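Local coordinates for aminoglycoside 3'-phosphotransferase AphA1-IAB (Acinetobacter baumannii, PDB 4FEV), which phosphorylates kanamycin and related aminoglycosides at the 3'-hydroxyl with ATP, and probably confers resistance to these antibiotics, including amikacin, at residues Leu53-Gly58 and Trp96-Ala101; Thr100-Lys105 and Lys211-Ile216; Gly104-Gln109 and Asn204-Glu209. All coordinates share one frame; numbering follows the deposited sequence.

Contact 1 (Leu53-Gly58 and Trp96-Ala101); sequences LFLKHG and WLLTTA. With PP1 (1-ter-butyl-3-p-tolyl-1H-pyrazolo[3,4-D]pyrimidin-4-ylamine), chain H.
The imidazole of His57 lies flat on the six-membered ring of Trp96 in an offset stack, planes at 5° and centroids 3.8 Å apart, with Trp96 CZ2 under the centre of the imidazole. A first torsion of 174°, with CG opposite the backbone N, lays the imidazole over the indole. CB of His57 rests over the same indole face, a CH-pi contact, while Leu55 meets the indole at its edge, its CD2 3.9 Å from Trp96 CE3. The imidazole is anchored beyond the stack by a hydrogen bond between NE2 and Asp94. At the other end the Phe54 ring has the pyrazolopyrimidine of the inhibitor PP1 over one face, CE2 3.4 Å from PP1 C6, and Ala101 at its edge, CB 3.5 Å from Phe54 CE2. Phe54 thus walls the inhibitor site, consistent with the adenine pocket of this kinase-like fold. On the same sheet face Lys56 sends NZ to salt bridges with Glu69 of helix 61-76 and Asp217, as in the kinase-type lysine-glutamate pair. Antiparallel strands of the five-stranded sheet connect the aromatic ends, joined by four backbone bonds of 2.8 Å, such as Lys56 N to Leu97 O. Leu53 and Leu55 both touch Leu98 through its CD1.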
loop_
_atom_site.group_PDB
_atom_site.type_symbol
_atom_site.label_atom_id
_atom_site.label_comp_id
_atom_site.label_asym_id
_atom_site.label_seq_id
_atom_site.Cartn_x
_atom_site.Cartn_y
_atom_site.Cartn_z
ATOM N N LEU A 53 -16.113 7.137 -7.280
ATOM C CA LEU A 53 -14.858 6.805 -7.953
ATOM C C LEU A 53 -13.700 7.567 -7.324
ATOM O O LEU A 53 -13.896 8.623 -6.706
ATOM C CB LEU A 53 -14.921 7.181 -9.434
ATOM C CG LEU A 53 -16.085 6.683 -10.282
ATOM C CD1 LEU A 53 -16.006 7.249 -11.703
ATOM C CD2 LEU A 53 -16.112 5.164 -10.304
ATOM N N PHE A 54 -12.492 7.045 -7.507
ATOM C CA PHE A 54 -11.287 7.797 -7.187
ATOM C C PHE A 54 -10.412 8.023 -8.415
ATOM O O PHE A 54 -10.265 7.138 -9.263
ATOM C CB PHE A 54 -10.492 7.107 -6.079
ATOM C CG PHE A 54 -11.057 7.344 -4.717
ATOM C CD1 PHE A 54 -10.732 8.492 -4.016
ATOM C CD2 PHE A 54 -11.930 6.435 -4.140
ATOM C CE1 PHE A 54 -11.263 8.732 -2.761
ATOM C CE2 PHE A 54 -12.462 6.669 -2.874
ATOM C CZ PHE A 54 -12.127 7.818 -2.191
ATOM N N LEU A 55 -9.836 9.218 -8.507
ATOM C CA LEU A 55 -8.926 9.528 -9.601
ATOM C C LEU A 55 -7.553 9.968 -9.089
ATOM O O LEU A 55 -7.431 10.982 -8.392
ATOM C CB LEU A 55 -9.531 10.592 -10.515
ATOM C CG LEU A 55 -8.690 11.119 -11.682
ATOM C CD1 LEU A 55 -8.306 9.997 -12.645
ATOM C CD2 LEU A 55 -9.453 12.213 -12.421
ATOM N N LYS A 56 -6.525 9.197 -9.435
ATOM C CA LYS A 56 -5.152 9.538 -9.093
ATOM C C LYS A 56 -4.438 10.202 -10.262
ATOM O O LYS A 56 -4.505 9.728 -11.399
ATOM C CB LYS A 56 -4.364 8.295 -8.702
ATOM C CG LYS A 56 -4.516 7.860 -7.282
ATOM C CD LYS A 56 -3.336 6.968 -6.911
ATOM C CE LYS A 56 -3.468 6.440 -5.503
ATOM N NZ LYS A 56 -2.240 5.717 -5.085
ATOM N N HIS A 57 -3.736 11.292 -9.975
ATOM C CA HIS A 57 -2.957 11.984 -10.987
ATOM C C HIS A 57 -1.512 12.135 -10.533
ATOM O O HIS A 57 -1.224 12.821 -9.541
ATOM C CB HIS A 57 -3.556 13.356 -11.281
ATOM C CG HIS A 57 -2.727 14.188 -12.211
ATOM N ND1 HIS A 57 -2.614 15.555 -12.087
ATOM C CD2 HIS A 57 -1.969 13.844 -13.278
ATOM C CE1 HIS A 57 -1.819 16.017 -13.035
ATOM N NE2 HIS A 57 -1.412 14.998 -13.770
ATOM N N GLY A 58 -0.603 11.505 -11.266
ATOM C CA GLY A 58 0.817 11.628 -10.982
ATOM C C GLY A 58 1.546 12.375 -12.082
ATOM O O GLY A 58 1.358 12.085 -13.259
ATOM N N TRP A 96 -2.837 9.151 -15.158
ATOM C CA TRP A 96 -4.152 9.290 -14.553
ATOM C C TRP A 96 -4.721 7.891 -14.340
ATOM O O TRP A 96 -4.791 7.098 -15.276
ATOM C CB TRP A 96 -5.089 10.085 -15.462
ATOM C CG TRP A 96 -4.631 11.487 -15.740
ATOM C CD1 TRP A 96 -3.717 11.882 -16.671
ATOM C CD2 TRP A 96 -5.078 12.677 -15.078
ATOM N NE1 TRP A 96 -3.566 13.253 -16.630
ATOM C CE2 TRP A 96 -4.389 13.762 -15.658
ATOM C CE3 TRP A 96 -5.998 12.931 -14.052
ATOM C CZ2 TRP A 96 -4.588 15.081 -15.245
ATOM C CZ3 TRP A 96 -6.188 14.245 -13.635
ATOM C CH2 TRP A 96 -5.486 15.301 -14.233
ATOM N N LEU A 97 -5.120 7.600 -13.111
ATOM C CA LEU A 97 -5.721 6.319 -12.787
ATOM C C LEU A 97 -7.095 6.524 -12.166
ATOM O O LEU A 97 -7.214 7.097 -11.085
ATOM C CB LEU A 97 -4.821 5.556 -11.823
ATOM C CG LEU A 97 -5.336 4.201 -11.354
ATOM C CD1 LEU A 97 -5.634 3.310 -12.565
ATOM C CD2 LEU A 97 -4.295 3.573 -10.433
ATOM N N LEU A 98 -8.127 6.043 -12.851
ATOM C CA LEU A 98 -9.497 6.137 -12.358
ATOM C C LEU A 98 -9.995 4.769 -11.913
ATOM O O LEU A 98 -10.033 3.828 -12.711
ATOM C CB LEU A 98 -10.417 6.679 -13.456
ATOM C CG LEU A 98 -11.893 6.873 -13.094
ATOM C CD1 LEU A 98 -12.075 8.042 -12.097
ATOM C CD2 LEU A 98 -12.737 7.079 -14.344
ATOM N N THR A 99 -10.390 4.664 -10.652
ATOM C CA THR A 99 -10.861 3.401 -10.094
ATOM C C THR A 99 -12.197 3.564 -9.373
ATOM O O THR A 99 -12.572 4.677 -8.995
ATOM C CB THR A 99 -9.852 2.828 -9.076
ATOM O OG1 THR A 99 -9.696 3.753 -7.990
ATOM C CG2 THR A 99 -8.493 2.584 -9.735
ATOM N N THR A 100 -12.895 2.446 -9.162
ATOM C CA THR A 100 -14.114 2.434 -8.355
ATOM C C THR A 100 -13.753 2.470 -6.874
ATOM O O THR A 100 -12.782 1.860 -6.451
ATOM C CB THR A 100 -14.963 1.176 -8.602
ATOM O OG1 THR A 100 -14.201 0.015 -8.248
ATOM C CG2 THR A 100 -15.408 1.087 -10.073
ATOM N N ALA A 101 -14.530 3.198 -6.086
ATOM C CA ALA A 101 -14.264 3.259 -4.660
ATOM C C ALA A 101 -14.712 1.961 -4.006
ATOM O O ALA A 101 -15.699 1.353 -4.412
ATOM C CB ALA A 101 -14.975 4.457 -4.028
HETATM N N1 PP1 H . -8.293 5.452 -2.128
HETATM C C2 PP1 H . -10.530 2.973 -3.467
HETATM N N3 PP1 H . -9.457 3.738 -3.431
HETATM C C4 PP1 H . -9.262 4.582 -2.400
HETATM C C5 PP1 H . -10.177 4.655 -1.359
HETATM C C6 PP1 H . -11.300 3.818 -1.441
HETATM N N7 PP1 H . -11.424 3.015 -2.496
HETATM N N8 PP1 H . -8.487 6.052 -1.062
HETATM C C9 PP1 H . -9.615 5.607 -0.490
HETATM N N10 PP1 H . -12.277 3.751 -0.535
HETATM C C11 PP1 H . -10.142 6.125 0.701
HETATM C C12 PP1 H . -11.253 5.604 1.352
HETATM C C13 PP1 H . -11.729 6.154 2.536
HETATM C C14 PP1 H . -11.081 7.245 3.092
HETATM C C15 PP1 H . -9.960 7.777 2.461
HETATM C C16 PP1 H . -9.488 7.209 1.281
HETATM C C24 PP1 H . -11.603 7.852 4.395
HETATM C C28 PP1 H . -7.095 5.680 -2.989
HETATM C C29 PP1 H . -6.222 6.718 -2.283
HETATM C C33 PP1 H . -6.325 4.354 -3.123
HETATM C C37 PP1 H . -7.542 6.187 -4.366
#

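Contact 2 (Thr100-Lys105 and Lys211-Ile216); sequences TAIPGK and KLIGCI. With PP1 (1-ter-butyl-3-p-tolyl-1H-pyrazolo[3,4-D]pyrimidin-4-ylamine), chain H.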
loop_
_atom_site.group_PDB
_atom_site.type_symbol
_atom_site.label_atom_id
_atom_site.label_comp_id
_atom_site.label_asym_id
_atom_site.label_seq_id
_atom_site.Cartn_x
_atom_site.Cartn_y
_atom_site.Cartn_z
ATOM N N THR A 100 -12.895 2.446 -9.162
ATOM C CA THR A 100 -14.114 2.434 -8.355
ATOM C C THR A 100 -13.753 2.470 -6.874
ATOM O O THR A 100 -12.782 1.860 -6.451
ATOM C CB THR A 100 -14.963 1.176 -8.602
ATOM O OG1 THR A 100 -14.201 0.015 -8.248
ATOM C CG2 THR A 100 -15.408 1.087 -10.073
ATOM N N ALA A 101 -14.530 3.198 -6.086
ATOM C CA ALA A 101 -14.264 3.259 -4.660
ATOM C C ALA A 101 -14.712 1.961 -4.006
ATOM O O ALA A 101 -15.699 1.353 -4.412
ATOM C CB ALA A 101 -14.975 4.457 -4.028
ATOM N N ILE A 102 -13.959 1.512 -3.017
ATOM C CA ILE A 102 -14.458 0.483 -2.130
ATOM C C ILE A 102 -15.197 1.204 -1.009
ATOM O O ILE A 102 -14.592 1.977 -0.257
ATOM C CB ILE A 102 -13.307 -0.349 -1.549
ATOM C CG1 ILE A 102 -12.563 -1.081 -2.667
ATOM C CG2 ILE A 102 -13.832 -1.341 -0.531
ATOM C CD1 ILE A 102 -11.383 -1.836 -2.161
ATOM N N PRO A 103 -16.514 0.973 -0.897
ATOM C CA PRO A 103 -17.301 1.666 0.134
ATOM C C PRO A 103 -16.857 1.297 1.543
ATOM O O PRO A 103 -16.432 0.165 1.793
ATOM C CB PRO A 103 -18.720 1.154 -0.107
ATOM C CG PRO A 103 -18.540 -0.161 -0.794
ATOM C CD PRO A 103 -17.319 -0.009 -1.643
ATOM N N GLY A 104 -16.947 2.257 2.459
ATOM C CA GLY A 104 -16.661 1.999 3.854
ATOM C C GLY A 104 -15.636 2.932 4.466
ATOM O O GLY A 104 -15.371 4.014 3.942
ATOM N N LYS A 105 -15.054 2.491 5.577
ATOM C CA LYS A 105 -14.109 3.287 6.344
ATOM C C LYS A 105 -12.831 2.484 6.497
ATOM O O LYS A 105 -12.852 1.251 6.420
ATOM C CB LYS A 105 -14.675 3.607 7.735
ATOM C CG LYS A 105 -15.934 4.482 7.747
ATOM C CD LYS A 105 -16.670 4.334 9.060
ATOM C CE LYS A 105 -17.936 5.172 9.077
ATOM N NZ LYS A 105 -18.845 4.789 10.192
ATOM N N LYS A 211 -17.384 -5.599 8.331
ATOM C CA LYS A 211 -16.556 -6.601 7.672
ATOM C C LYS A 211 -15.421 -5.972 6.862
ATOM O O LYS A 211 -15.586 -4.915 6.255
ATOM C CB LYS A 211 -17.406 -7.503 6.768
ATOM C CG LYS A 211 -18.641 -8.092 7.451
ATOM C CD LYS A 211 -18.276 -8.877 8.706
ATOM C CE LYS A 211 -19.520 -9.394 9.428
ATOM N NZ LYS A 211 -20.414 -8.291 9.918
ATOM N N LEU A 212 -14.273 -6.636 6.869
ATOM C CA LEU A 212 -13.135 -6.220 6.071
ATOM C C LEU A 212 -13.370 -6.617 4.619
ATOM O O LEU A 212 -13.329 -7.794 4.283
ATOM C CB LEU A 212 -11.869 -6.882 6.613
ATOM C CG LEU A 212 -10.555 -6.564 5.909
ATOM C CD1 LEU A 212 -10.447 -5.096 5.631
ATOM C CD2 LEU A 212 -9.376 -7.026 6.770
ATOM N N ILE A 213 -13.625 -5.646 3.751
ATOM C CA ILE A 213 -14.031 -5.992 2.390
ATOM C C ILE A 213 -12.974 -5.739 1.313
ATOM O O ILE A 213 -13.144 -6.153 0.171
ATOM C CB ILE A 213 -15.366 -5.337 2.002
ATOM C CG1 ILE A 213 -15.265 -3.817 2.071
ATOM C CG2 ILE A 213 -16.474 -5.831 2.919
ATOM C CD1 ILE A 213 -16.360 -3.112 1.317
ATOM N N GLY A 214 -11.874 -5.079 1.651
ATOM C CA GLY A 214 -10.850 -4.889 0.637
ATOM C C GLY A 214 -9.631 -4.097 1.046
ATOM O O GLY A 214 -9.593 -3.517 2.129
ATOM N N CYS A 215 -8.624 -4.079 0.179
ATOM C CA CYS A 215 -7.438 -3.280 0.434
ATOM C C CYS A 215 -7.192 -2.326 -0.724
ATOM O O CYS A 215 -7.666 -2.546 -1.838
ATOM C CB CYS A 215 -6.211 -4.160 0.705
ATOM S SG CYS A 215 -5.633 -5.129 -0.698
ATOM N N ILE A 216 -6.451 -1.255 -0.453
ATOM C CA ILE A 216 -6.197 -0.237 -1.458
ATOM C C ILE A 216 -4.717 0.102 -1.439
ATOM O O ILE A 216 -3.980 -0.414 -0.594
ATOM C CB ILE A 216 -7.028 1.045 -1.163
ATOM C CG1 ILE A 216 -6.673 1.603 0.228
ATOM C CG2 ILE A 216 -8.513 0.740 -1.256
ATOM C CD1 ILE A 216 -7.313 2.982 0.549
HETATM N N1 PP1 H . -8.293 5.452 -2.128
HETATM C C2 PP1 H . -10.530 2.973 -3.467
HETATM N N3 PP1 H . -9.457 3.738 -3.431
HETATM C C4 PP1 H . -9.262 4.582 -2.400
HETATM C C5 PP1 H . -10.177 4.655 -1.359
HETATM C C6 PP1 H . -11.300 3.818 -1.441
HETATM N N7 PP1 H . -11.424 3.015 -2.496
HETATM N N8 PP1 H . -8.487 6.052 -1.062
HETATM C C9 PP1 H . -9.615 5.607 -0.490
HETATM N N10 PP1 H . -12.277 3.751 -0.535
HETATM C C11 PP1 H . -10.142 6.125 0.701
HETATM C C12 PP1 H . -11.253 5.604 1.352
HETATM C C13 PP1 H . -11.729 6.154 2.536
HETATM C C14 PP1 H . -11.081 7.245 3.092
HETATM C C15 PP1 H . -9.960 7.777 2.461
HETATM C C16 PP1 H . -9.488 7.209 1.281
HETATM C C24 PP1 H . -11.603 7.852 4.395
HETATM C C28 PP1 H . -7.095 5.680 -2.989
HETATM C C29 PP1 H . -6.222 6.718 -2.283
HETATM C C33 PP1 H . -6.325 4.354 -3.123
HETATM C C37 PP1 H . -7.542 6.187 -4.366
#
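Across the contact Ile102 meets Ile213, Gly214 and Ile216 by van der Waals packing, CD1 also touching the backbone O of Cys215, with no hydrogen bond between the two segments. Its branches divide the work: CG2 sits 3.6 Å from Ile213 CD1, the two side chains sliding past each other in opposite directions, and CD1 lies 4.0 Å from Ile216 CG2. With CG1 anti to the carbonyl carbon (chi1 -63°) and the chain extended beyond it, that methyl is carried to the side-chain-less backbone of Gly214. Ile213 CD1 also touches Pro103, 3.3 Å from its carbonyl O, a buried oxygen with no polar partner. Ile213 and Gly214 together face Ile206 as a classic beta bulge.

The polar interactions belong to the ligand. Ile102 N donates to PP1 N7 at 3.0 Å and 167°, and PP1 N10 donates to Ile102 O at 2.9 Å, so one residue reads both the ring nitrogen and the exocyclic amine. Ile216 covers the face of the bicycle opposite Phe54, CD1 3.6 Å from PP1 C9 and CG2 near C2. This two-bond grip on an aminopyrimidine by the linker between lobes is characteristic of the hinge of the protein-kinase-like adenine pocket.

Contact 3 (Gly104-Gln109 and Asn204-Glu209); sequences GKTAFQ and NLIFDE. With PP1 (1-ter-butyl-3-p-tolyl-1H-pyrazolo[3,4-D]pyrimidin-4-ylamine), chain H.
Thr106 and Ile206 point to the same face of a short antiparallel pairing and cross at an angle, with the methyl CG2 of Thr106 4.0 Å from Ile206 CD1. In Ile206 a chi1 of -54° sets CG1 beside the backbone N, and a second bend at chi2 (-68°) returns CD1 to Thr106, while the other branch, CG2, packs against the Gly104-Lys105 peptide, 4.0 Å from Gly104 C. The opposite face carries Lys105 and Phe207. The Phe207 ring meets Ala107 obliquely, CE1 3.9 Å from Ala107 CB, and Phe207 also touches Ile121 and Ala124 of helix 118-133; Lys105 turns its ammonium to Glu113 in a salt bridge. The backbones of strands 105-106 and 205-208 are joined by Lys105 N to Phe207 O and by Phe207 N to Lys105 O, the latter at 2.7 Å. The pairing forms one edge of a small three-stranded sheet at the start of the C-terminal lobe, where the chain passes from the hinge into helix 107-113. A third bond, Ala107 N to Leu205 O, is more bent, 140° at the hydrogen, and ties the first residue of that helix to the strand. Gly104 CA makes a CA-H...O contact with Phe207 O, 3.3 Å away. Thr106 is the N-cap in a capping box with Gln109: Gln109 N donates to Thr106 OG1, and Thr106 N donates in the amide plane to a lone pair of Gln109 OE1, 3.0 Å away. The bond to OE1 holds the Gln109 amide, whose OE1 lies 3.4 Å from the tolyl methyl C24 of PP1, while the bond from Gln109 N caps the helix.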
loop_
_atom_site.group_PDB
_atom_site.type_symbol
_atom_site.label_atom_id
_atom_site.label_comp_id
_atom_site.label_asym_id
_atom_site.label_seq_id
_atom_site.Cartn_x
_atom_site.Cartn_y
_atom_site.Cartn_z
ATOM N N GLY A 104 -16.947 2.257 2.459
ATOM C CA GLY A 104 -16.661 1.999 3.854
ATOM C C GLY A 104 -15.636 2.932 4.466
ATOM O O GLY A 104 -15.371 4.014 3.942
ATOM N N LYS A 105 -15.054 2.491 5.577
ATOM C CA LYS A 105 -14.109 3.287 6.344
ATOM C C LYS A 105 -12.831 2.484 6.497
ATOM O O LYS A 105 -12.852 1.251 6.420
ATOM C CB LYS A 105 -14.675 3.607 7.735
ATOM C CG LYS A 105 -15.934 4.482 7.747
ATOM C CD LYS A 105 -16.670 4.334 9.060
ATOM C CE LYS A 105 -17.936 5.172 9.077
ATOM N NZ LYS A 105 -18.845 4.789 10.192
ATOM N N THR A 106 -11.714 3.172 6.697
ATOM C CA THR A 106 -10.443 2.486 6.907
ATOM C C THR A 106 -10.438 1.766 8.249
ATOM O O THR A 106 -11.238 2.084 9.143
ATOM C CB THR A 106 -9.263 3.467 6.895
ATOM O OG1 THR A 106 -9.358 4.346 8.032
ATOM C CG2 THR A 106 -9.251 4.272 5.606
ATOM N N ALA A 107 -9.532 0.801 8.385
ATOM C CA ALA A 107 -9.319 0.113 9.647
ATOM C C ALA A 107 -9.052 1.137 10.754
ATOM O O ALA A 107 -9.568 1.009 11.867
ATOM C CB ALA A 107 -8.149 -0.869 9.527
ATOM N N PHE A 108 -8.249 2.148 10.434
ATOM C CA PHE A 108 -7.904 3.199 11.391
ATOM C C PHE A 108 -9.165 3.912 11.862
ATOM O O PHE A 108 -9.378 4.104 13.067
ATOM C CB PHE A 108 -6.935 4.210 10.766
ATOM C CG PHE A 108 -6.473 5.283 11.734
ATOM C CD1 PHE A 108 -5.404 5.047 12.589
ATOM C CD2 PHE A 108 -7.123 6.506 11.803
ATOM C CE1 PHE A 108 -4.982 6.035 13.493
ATOM C CE2 PHE A 108 -6.711 7.489 12.698
ATOM C CZ PHE A 108 -5.642 7.251 13.540
ATOM N N GLN A 109 -10.012 4.292 10.909
ATOM C CA GLN A 109 -11.262 4.966 11.241
ATOM C C GLN A 109 -12.173 4.138 12.135
ATOM O O GLN A 109 -12.771 4.663 13.084
ATOM C CB GLN A 109 -12.009 5.339 9.975
ATOM C CG GLN A 109 -11.408 6.508 9.239
ATOM C CD GLN A 109 -12.243 6.872 8.041
ATOM O OE1 GLN A 109 -12.411 6.066 7.129
ATOM N NE2 GLN A 109 -12.811 8.071 8.053
ATOM N N ASN A 204 -4.991 1.538 4.799
ATOM C CA ASN A 204 -5.128 0.905 3.477
ATOM C C ASN A 204 -6.023 -0.339 3.443
ATOM O O ASN A 204 -6.080 -1.062 2.439
ATOM C CB ASN A 204 -3.743 0.581 2.909
ATOM C CG ASN A 204 -2.980 1.837 2.512
ATOM O OD1 ASN A 204 -3.592 2.868 2.260
ATOM N ND2 ASN A 204 -1.646 1.755 2.450
ATOM N N LEU A 205 -6.718 -0.578 4.547
ATOM C CA LEU A 205 -7.653 -1.685 4.658
ATOM C C LEU A 205 -9.033 -1.125 4.934
ATOM O O LEU A 205 -9.189 -0.291 5.810
ATOM C CB LEU A 205 -7.192 -2.620 5.769
ATOM C CG LEU A 205 -5.919 -3.314 5.257
ATOM C CD1 LEU A 205 -4.849 -3.511 6.309
ATOM C CD2 LEU A 205 -6.300 -4.623 4.583
ATOM N N ILE A 206 -10.034 -1.575 4.181
ATOM C CA ILE A 206 -11.353 -0.952 4.232
ATOM C C ILE A 206 -12.398 -1.874 4.843
ATOM O O ILE A 206 -12.565 -3.017 4.406
ATOM C CB ILE A 206 -11.815 -0.510 2.830
ATOM C CG1 ILE A 206 -10.760 0.387 2.174
ATOM C CG2 ILE A 206 -13.182 0.178 2.902
ATOM C CD1 ILE A 206 -10.613 1.733 2.854
ATOM N N PHE A 207 -13.097 -1.364 5.862
ATOM C CA PHE A 207 -14.168 -2.085 6.543
ATOM C C PHE A 207 -15.518 -1.501 6.150
ATOM O O PHE A 207 -15.664 -0.287 6.023
ATOM C CB PHE A 207 -14.003 -1.986 8.070
ATOM C CG PHE A 207 -13.035 -2.980 8.649
ATOM C CD1 PHE A 207 -11.670 -2.780 8.555
ATOM C CD2 PHE A 207 -13.498 -4.124 9.290
ATOM C CE1 PHE A 207 -10.779 -3.706 9.080
ATOM C CE2 PHE A 207 -12.620 -5.051 9.821
ATOM C CZ PHE A 207 -11.253 -4.842 9.723
ATOM N N ASP A 208 -16.514 -2.361 5.966
ATOM C CA ASP A 208 -17.865 -1.885 5.681
ATOM C C ASP A 208 -18.888 -2.780 6.345
ATOM O O ASP A 208 -18.833 -4.006 6.203
ATOM C CB ASP A 208 -18.133 -1.830 4.178
ATOM C CG ASP A 208 -19.459 -1.166 3.851
ATOM O OD1 ASP A 208 -19.894 -0.293 4.635
ATOM O OD2 ASP A 208 -20.066 -1.517 2.817
ATOM N N GLU A 209 -19.808 -2.164 7.081
ATOM C CA GLU A 209 -20.845 -2.902 7.790
ATOM C C GLU A 209 -20.232 -3.973 8.689
ATOM O O GLU A 209 -20.767 -5.074 8.813
ATOM C CB GLU A 209 -21.825 -3.534 6.796
ATOM C CG GLU A 209 -22.585 -2.531 5.934
ATOM C CD GLU A 209 -23.541 -3.203 4.964
ATOM O OE1 GLU A 209 -23.431 -4.434 4.776
ATOM O OE2 GLU A 209 -24.406 -2.503 4.394
HETATM N N1 PP1 H . -8.293 5.452 -2.128
HETATM C C2 PP1 H . -10.530 2.973 -3.467
HETATM N N3 PP1 H . -9.457 3.738 -3.431
HETATM C C4 PP1 H . -9.262 4.582 -2.400
HETATM C C5 PP1 H . -10.177 4.655 -1.359
HETATM C C6 PP1 H . -11.300 3.818 -1.441
HETATM N N7 PP1 H . -11.424 3.015 -2.496
HETATM N N8 PP1 H . -8.487 6.052 -1.062
HETATM C C9 PP1 H . -9.615 5.607 -0.490
HETATM N N10 PP1 H . -12.277 3.751 -0.535
HETATM C C11 PP1 H . -10.142 6.125 0.701
HETATM C C12 PP1 H . -11.253 5.604 1.352
HETATM C C13 PP1 H . -11.729 6.154 2.536
HETATM C C14 PP1 H . -11.081 7.245 3.092
HETATM C C15 PP1 H . -9.960 7.777 2.461
HETATM C C16 PP1 H . -9.488 7.209 1.281
HETATM C C24 PP1 H . -11.603 7.852 4.395
HETATM C C28 PP1 H . -7.095 5.680 -2.989
HETATM C C29 PP1 H . -6.222 6.718 -2.283
HETATM C C33 PP1 H . -6.325 4.354 -3.123
HETATM C C37 PP1 H . -7.542 6.187 -4.366
#

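In the fold
Along the chain come strands 53-59 and 94-100, the hinge linker, strand 105-106 and helix 107-113, and about 100 residues later strands 205-208 and 211-215. Contact 1 lies in the five-stranded N-lobe sheet; contact 2 starts where its second segment ends, sharing Thr100 and Ala101, with centres about 15 Å apart. Contacts 2 and 3 have centres only about 6 Å apart, share Gly104 and Lys105, and meet in the three-stranded sheet, where strands 205-208 and 211-215 are neighbours. The centres of contacts 1 and 3 are about 18 Å apart. All three touch PP1, so the inhibitor occupies the cleft between the lobes, and the linker 100-105 joins its two walls.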